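PDB 6FKG: NAD(+) phosphorylase MbcT from Mycobacterium tuberculosis, which degrades NAD(+) by phosphorolysis, acting as the cell-killing toxin of a type II toxin-antitoxin pair that its partner MbcA neutralises. Local coordinates for residues B[39-42]-B[48-51]; B[134-139]-B[154-159]. All blocks are in the same frame, centred on the assembly; numbering follows the deposited sequence.

Contact 1 (B[39-42]-B[48-51]); sequences EGAR and WNPP
The amide of N49 meets the helix segment 39-42 with its edge: the carbonyl oxygen of A41 lies only 2° out of the amide plane, at 3.0 Å from N49 ND2. The N-H points almost straight at that oxygen, with an angle of 159°, yet seen from the acceptor the donor stands above the carbonyl plane of A41 and is not on a lone pair. ND2 also donates to P50 O within its own segment, at 2.9 Å, where the oxygen is tilted from the amide plane and the bond is more bent. A chi1 of 70° sets N49 CG between its own backbone N and carbonyl carbon, and the amide thereby links the helix to the loop carrying P50 and P51. OD1 of N49 rests 3.8 Å from A41 CB and accepts a hydrogen bond from Y58 OH, which fixes the end-for-end orientation of the amide. The other flat group, the guanidinium of R42, has E39 OE1 at its edge and in its plane; R42 NH1 to E39 OE1 is a weak hydrogen bond of 3.4 Å within a salt bridge. The side chain of R42 leaves its CA on the side away from the loop, and its carbonyl makes the contact: R42 O is 3.3 Å from P51 CA and 3.5 Å from P51 CB. A backbone hydrogen bond of R42 with L52 continues the attachment. On the helix, G40 N is bound by E111 of the MbcA chain, and A41 packs on V113 of that chain. The arrangement is that of a side-chain amide tying a returning loop to the short helix before it, within the RES domain and beside the bound antitoxin.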
loop_
_atom_site.group_PDB
_atom_site.type_symbol
_atom_site.label_atom_id
_atom_site.label_comp_id
_atom_site.label_asym_id
_atom_site.label_seq_id
_atom_site.Cartn_x
_atom_site.Cartn_y
_atom_site.Cartn_z
ATOM N N GLU B 39 27.870 -17.647 -12.220
ATOM C CA GLU B 39 27.127 -16.543 -11.622
ATOM C C GLU B 39 25.958 -16.052 -12.488
ATOM O O GLU B 39 25.002 -15.504 -11.962
ATOM C CB GLU B 39 28.056 -15.394 -11.326
ATOM C CG GLU B 39 29.166 -15.809 -10.397
ATOM C CD GLU B 39 28.656 -16.220 -9.024
ATOM O OE1 GLU B 39 27.594 -15.706 -8.596
ATOM O OE2 GLU B 39 29.323 -17.068 -8.385
ATOM N N GLY B 40 26.047 -16.242 -13.798
ATOM C CA GLY B 40 25.001 -15.775 -14.690
ATOM C C GLY B 40 23.712 -16.550 -14.481
ATOM O O GLY B 40 22.610 -15.973 -14.420
ATOM N N ALA B 41 23.852 -17.866 -14.374
ATOM C CA ALA B 41 22.722 -18.729 -14.079
ATOM C C ALA B 41 22.137 -18.385 -12.714
ATOM O O ALA B 41 20.928 -18.460 -12.515
ATOM C CB ALA B 41 23.142 -20.192 -14.136
ATOM N N ARG B 42 22.984 -17.995 -11.768
ATOM C CA ARG B 42 22.473 -17.581 -10.464
ATOM C C ARG B 42 21.703 -16.261 -10.547
ATOM O O ARG B 42 20.672 -16.093 -9.902
ATOM C CB ARG B 42 23.609 -17.437 -9.448
ATOM C CG ARG B 42 23.135 -17.037 -8.069
ATOM C CD ARG B 42 24.285 -16.520 -7.224
ATOM N NE ARG B 42 24.270 -17.122 -5.904
ATOM C CZ ARG B 42 25.348 -17.282 -5.142
ATOM N NH1 ARG B 42 26.539 -16.863 -5.568
ATOM N NH2 ARG B 42 25.231 -17.861 -3.954
ATOM N N TRP B 48 17.278 -25.306 -15.563
ATOM C CA TRP B 48 17.392 -26.279 -14.481
ATOM C C TRP B 48 17.849 -25.698 -13.133
ATOM O O TRP B 48 18.299 -26.434 -12.272
ATOM C CB TRP B 48 18.359 -27.400 -14.904
ATOM C CG TRP B 48 17.828 -28.243 -16.036
ATOM C CD1 TRP B 48 18.046 -28.065 -17.375
ATOM C CD2 TRP B 48 16.974 -29.393 -15.917
ATOM N NE1 TRP B 48 17.375 -29.040 -18.098
ATOM C CE2 TRP B 48 16.715 -29.863 -17.222
ATOM C CE3 TRP B 48 16.402 -30.067 -14.831
ATOM C CZ2 TRP B 48 15.922 -30.991 -17.468
ATOM C CZ3 TRP B 48 15.607 -31.196 -15.083
ATOM C CH2 TRP B 48 15.383 -31.639 -16.387
ATOM N N ASN B 49 17.742 -24.390 -12.939
ATOM C CA ASN B 49 18.024 -23.831 -11.611
ATOM C C ASN B 49 17.252 -22.557 -11.361
ATOM O O ASN B 49 17.183 -21.683 -12.225
ATOM C CB ASN B 49 19.531 -23.547 -11.412
ATOM C CG ASN B 49 20.023 -22.385 -12.245
ATOM O OD1 ASN B 49 20.260 -22.535 -13.445
ATOM N ND2 ASN B 49 20.163 -21.215 -11.622
ATOM N N PRO B 50 16.681 -22.437 -10.159
ATOM C CA PRO B 50 16.073 -21.161 -9.786
ATOM C C PRO B 50 17.190 -20.141 -9.606
ATOM O O PRO B 50 18.345 -20.536 -9.412
ATOM C CB PRO B 50 15.386 -21.474 -8.457
ATOM C CG PRO B 50 16.277 -22.526 -7.852
ATOM C CD PRO B 50 16.748 -23.371 -9.020
ATOM N N PRO B 51 16.856 -18.852 -9.677
ATOM C CA PRO B 51 17.861 -17.808 -9.478
ATOM C C PRO B 51 18.197 -17.605 -8.004
ATOM O O PRO B 51 17.479 -18.112 -7.145
ATOM C CB PRO B 51 17.192 -16.566 -10.068
ATOM C CG PRO B 51 15.720 -16.828 -9.943
ATOM C CD PRO B 51 15.543 -18.304 -10.080
#

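Contact 2 (B[134-139]-B[154-159]); sequences AAWFLH and VVTAYE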
loop_
_atom_site.group_PDB
_atom_site.type_symbol
_atom_site.label_atom_id
_atom_site.label_comp_id
_atom_site.label_asym_id
_atom_site.label_seq_id
_atom_site.Cartn_x
_atom_site.Cartn_y
_atom_site.Cartn_z
ATOM N N ALA B 134 16.032 -29.069 -5.910
ATOM C CA ALA B 134 16.029 -30.183 -4.960
ATOM C C ALA B 134 17.335 -30.981 -5.017
ATOM O O ALA B 134 17.851 -31.398 -3.982
ATOM C CB ALA B 134 14.837 -31.099 -5.222
ATOM N N ALA B 135 17.869 -31.199 -6.216
ATOM C CA ALA B 135 19.111 -31.962 -6.352
ATOM C C ALA B 135 20.238 -31.229 -5.636
ATOM O O ALA B 135 21.039 -31.844 -4.920
ATOM C CB ALA B 135 19.470 -32.187 -7.828
ATOM N N TRP B 136 20.290 -29.914 -5.830
ATOM C CA TRP B 136 21.293 -29.084 -5.163
ATOM C C TRP B 136 21.100 -29.101 -3.656
ATOM O O TRP B 136 22.063 -29.179 -2.882
ATOM C CB TRP B 136 21.224 -27.649 -5.671
ATOM C CG TRP B 136 21.957 -26.667 -4.776
ATOM C CD1 TRP B 136 23.304 -26.410 -4.767
ATOM C CD2 TRP B 136 21.378 -25.827 -3.769
ATOM N NE1 TRP B 136 23.597 -25.451 -3.807
ATOM C CE2 TRP B 136 22.429 -25.075 -3.192
ATOM C CE3 TRP B 136 20.065 -25.619 -3.312
ATOM C CZ2 TRP B 136 22.209 -24.137 -2.179
ATOM C CZ3 TRP B 136 19.849 -24.686 -2.297
ATOM C CH2 TRP B 136 20.916 -23.955 -1.748
ATOM N N PHE B 137 19.842 -29.028 -3.246
ATOM C CA PHE B 137 19.497 -29.050 -1.834
ATOM C C PHE B 137 19.987 -30.339 -1.167
ATOM O O PHE B 137 20.427 -30.312 -0.019
ATOM C CB PHE B 137 17.986 -28.893 -1.664
ATOM C CG PHE B 137 17.541 -28.900 -0.236
ATOM C CD1 PHE B 137 17.689 -27.771 0.547
ATOM C CD2 PHE B 137 16.985 -30.039 0.325
ATOM C CE1 PHE B 137 17.288 -27.770 1.871
ATOM C CE2 PHE B 137 16.588 -30.047 1.644
ATOM C CZ PHE B 137 16.738 -28.909 2.418
ATOM N N LEU B 138 19.935 -31.450 -1.902
ATOM C CA LEU B 138 20.375 -32.760 -1.412
ATOM C C LEU B 138 21.882 -32.986 -1.556
ATOM O O LEU B 138 22.370 -34.095 -1.350
ATOM C CB LEU B 138 19.629 -33.882 -2.147
ATOM C CG LEU B 138 18.130 -33.915 -1.855
ATOM C CD1 LEU B 138 17.403 -34.851 -2.825
ATOM C CD2 LEU B 138 17.897 -34.333 -0.406
ATOM N N HIS B 139 22.598 -31.923 -1.914
ATOM C CA HIS B 139 24.048 -31.929 -2.059
ATOM C C HIS B 139 24.531 -32.800 -3.208
ATOM O O HIS B 139 25.649 -33.294 -3.187
ATOM C CB HIS B 139 24.723 -32.360 -0.746
ATOM C CG HIS B 139 24.699 -31.299 0.305
ATOM N ND1 HIS B 139 23.543 -30.925 0.959
ATOM C CD2 HIS B 139 25.684 -30.512 0.799
ATOM C CE1 HIS B 139 23.820 -29.959 1.816
ATOM N NE2 HIS B 139 25.111 -29.691 1.741
ATOM N N VAL B 154 24.168 -30.019 -15.814
ATOM C CA VAL B 154 24.068 -28.812 -15.013
ATOM C C VAL B 154 24.865 -29.028 -13.745
ATOM O O VAL B 154 24.520 -29.906 -12.964
ATOM C CB VAL B 154 22.614 -28.482 -14.661
ATOM C CG1 VAL B 154 22.523 -27.087 -14.053
ATOM C CG2 VAL B 154 21.754 -28.577 -15.919
ATOM N N VAL B 155 25.936 -28.258 -13.558
ATOM C CA VAL B 155 26.804 -28.433 -12.398
ATOM C C VAL B 155 26.491 -27.351 -11.367
ATOM O O VAL B 155 26.596 -26.169 -11.656
ATOM C CB VAL B 155 28.298 -28.372 -12.785
ATOM C CG1 VAL B 155 29.169 -28.641 -11.565
ATOM C CG2 VAL B 155 28.595 -29.382 -13.876
ATOM N N THR B 156 26.107 -27.758 -10.166
ATOM C CA THR B 156 25.527 -26.811 -9.216
ATOM C C THR B 156 26.472 -26.563 -8.053
ATOM O O THR B 156 26.943 -27.511 -7.421
ATOM C CB THR B 156 24.151 -27.309 -8.694
ATOM O OG1 THR B 156 24.276 -28.642 -8.192
ATOM C CG2 THR B 156 23.120 -27.335 -9.822
ATOM N N ALA B 157 26.756 -25.280 -7.796
ATOM C CA ALA B 157 27.657 -24.862 -6.718
ATOM C C ALA B 157 28.982 -25.628 -6.790
ATOM O O ALA B 157 29.457 -26.191 -5.800
ATOM C CB ALA B 157 26.994 -25.058 -5.372
ATOM N N TYR B 158 29.543 -25.642 -7.996
ATOM C CA TYR B 158 30.791 -26.304 -8.335
ATOM C C TYR B 158 31.888 -26.085 -7.302
ATOM O O TYR B 158 32.512 -27.037 -6.820
ATOM C CB TYR B 158 31.242 -25.803 -9.715
ATOM C CG TYR B 158 32.705 -25.940 -10.008
ATOM C CD1 TYR B 158 33.478 -24.820 -10.306
ATOM C CD2 TYR B 158 33.322 -27.189 -10.001
ATOM C CE1 TYR B 158 34.835 -24.942 -10.576
ATOM C CE2 TYR B 158 34.672 -27.322 -10.272
ATOM C CZ TYR B 158 35.425 -26.200 -10.561
ATOM O OH TYR B 158 36.772 -26.343 -10.833
ATOM N N GLU B 159 32.101 -24.820 -6.960
ATOM C CA GLU B 159 33.207 -24.406 -6.101
ATOM C C GLU B 159 33.184 -25.080 -4.726
ATOM O O GLU B 159 34.221 -25.526 -4.233
ATOM C CB GLU B 159 33.195 -22.878 -5.949
ATOM C CG GLU B 159 33.374 -22.092 -7.269
ATOM C CD GLU B 159 32.079 -21.917 -8.088
ATOM O OE1 GLU B 159 31.063 -22.589 -7.807
ATOM O OE2 GLU B 159 32.084 -21.086 -9.024
#
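A Schellman motif closes the helix 126-137, and W136, in its last turn, reaches across to the end of the strand 150-156. The evidence for the motif is the backbone hydrogen bond from H139 N to W136 O, 3.0 Å long, and the longer-range bond from M140 N to A135 O, together with the positive phi of H139, 67°, which makes this residue C-prime. Across the contact the indole of W136 does the touching through its five-membered ring. A157 CB comes to the ring edge, near its plane, 3.8 Å from W136 NE1 and 4.0 Å from W136 CD1. T156 approaches obliquely, with its CB 4.1 Å from W136 CD1, while T156 OG1 lies at the same distance from W136 CB. With CG anti to the backbone N, chi1 164°, the tryptophan carries its ring beside the strand end. The approach is apolar, by van der Waals contact, and the two segments bury 118 Å² in total. A157 is the N-cap residue of the helix 158-161, so its methyl group meets the indole just where the strand gives way to that helix. Further partners hold the ring: F54 stacks on it, R161 makes a cation-pi contact while also donating to W136 O, and Y60 of the MbcA chain meets it with the ring planes at about 50°. The contact thus joins the C-terminal end of the helix 126-137 to the junction between strand and helix. L138, just past the helix, packs on helix 7-16, while strand 150-156 lies antiparallel to 56-60, with V155 bonded to I57, and to 142-147.

Overall arrangement
Both contacts lie within the RES domain, their centres 11 Å apart, and they touch where W48 CB meets V154 CG2 at 3.7 Å. Contact 1 is partly buried and local, closing a short loop behind the helix 39-44; contact 2 is buried and joins the end of helix 126-137 to the second strand of the hairpin that follows it (142-147 and 150-156). Their chemistry differs accordingly: a hydrogen bond from a side-chain amide to a helix carbonyl in the first, apolar contact at an indole edge in the second. F54 touches N49 in one and both W136 and T156 in the other, and the strand 56-60 borders each. MbcA, the antitoxin that blocks access to the active site, also reaches residues of both contacts.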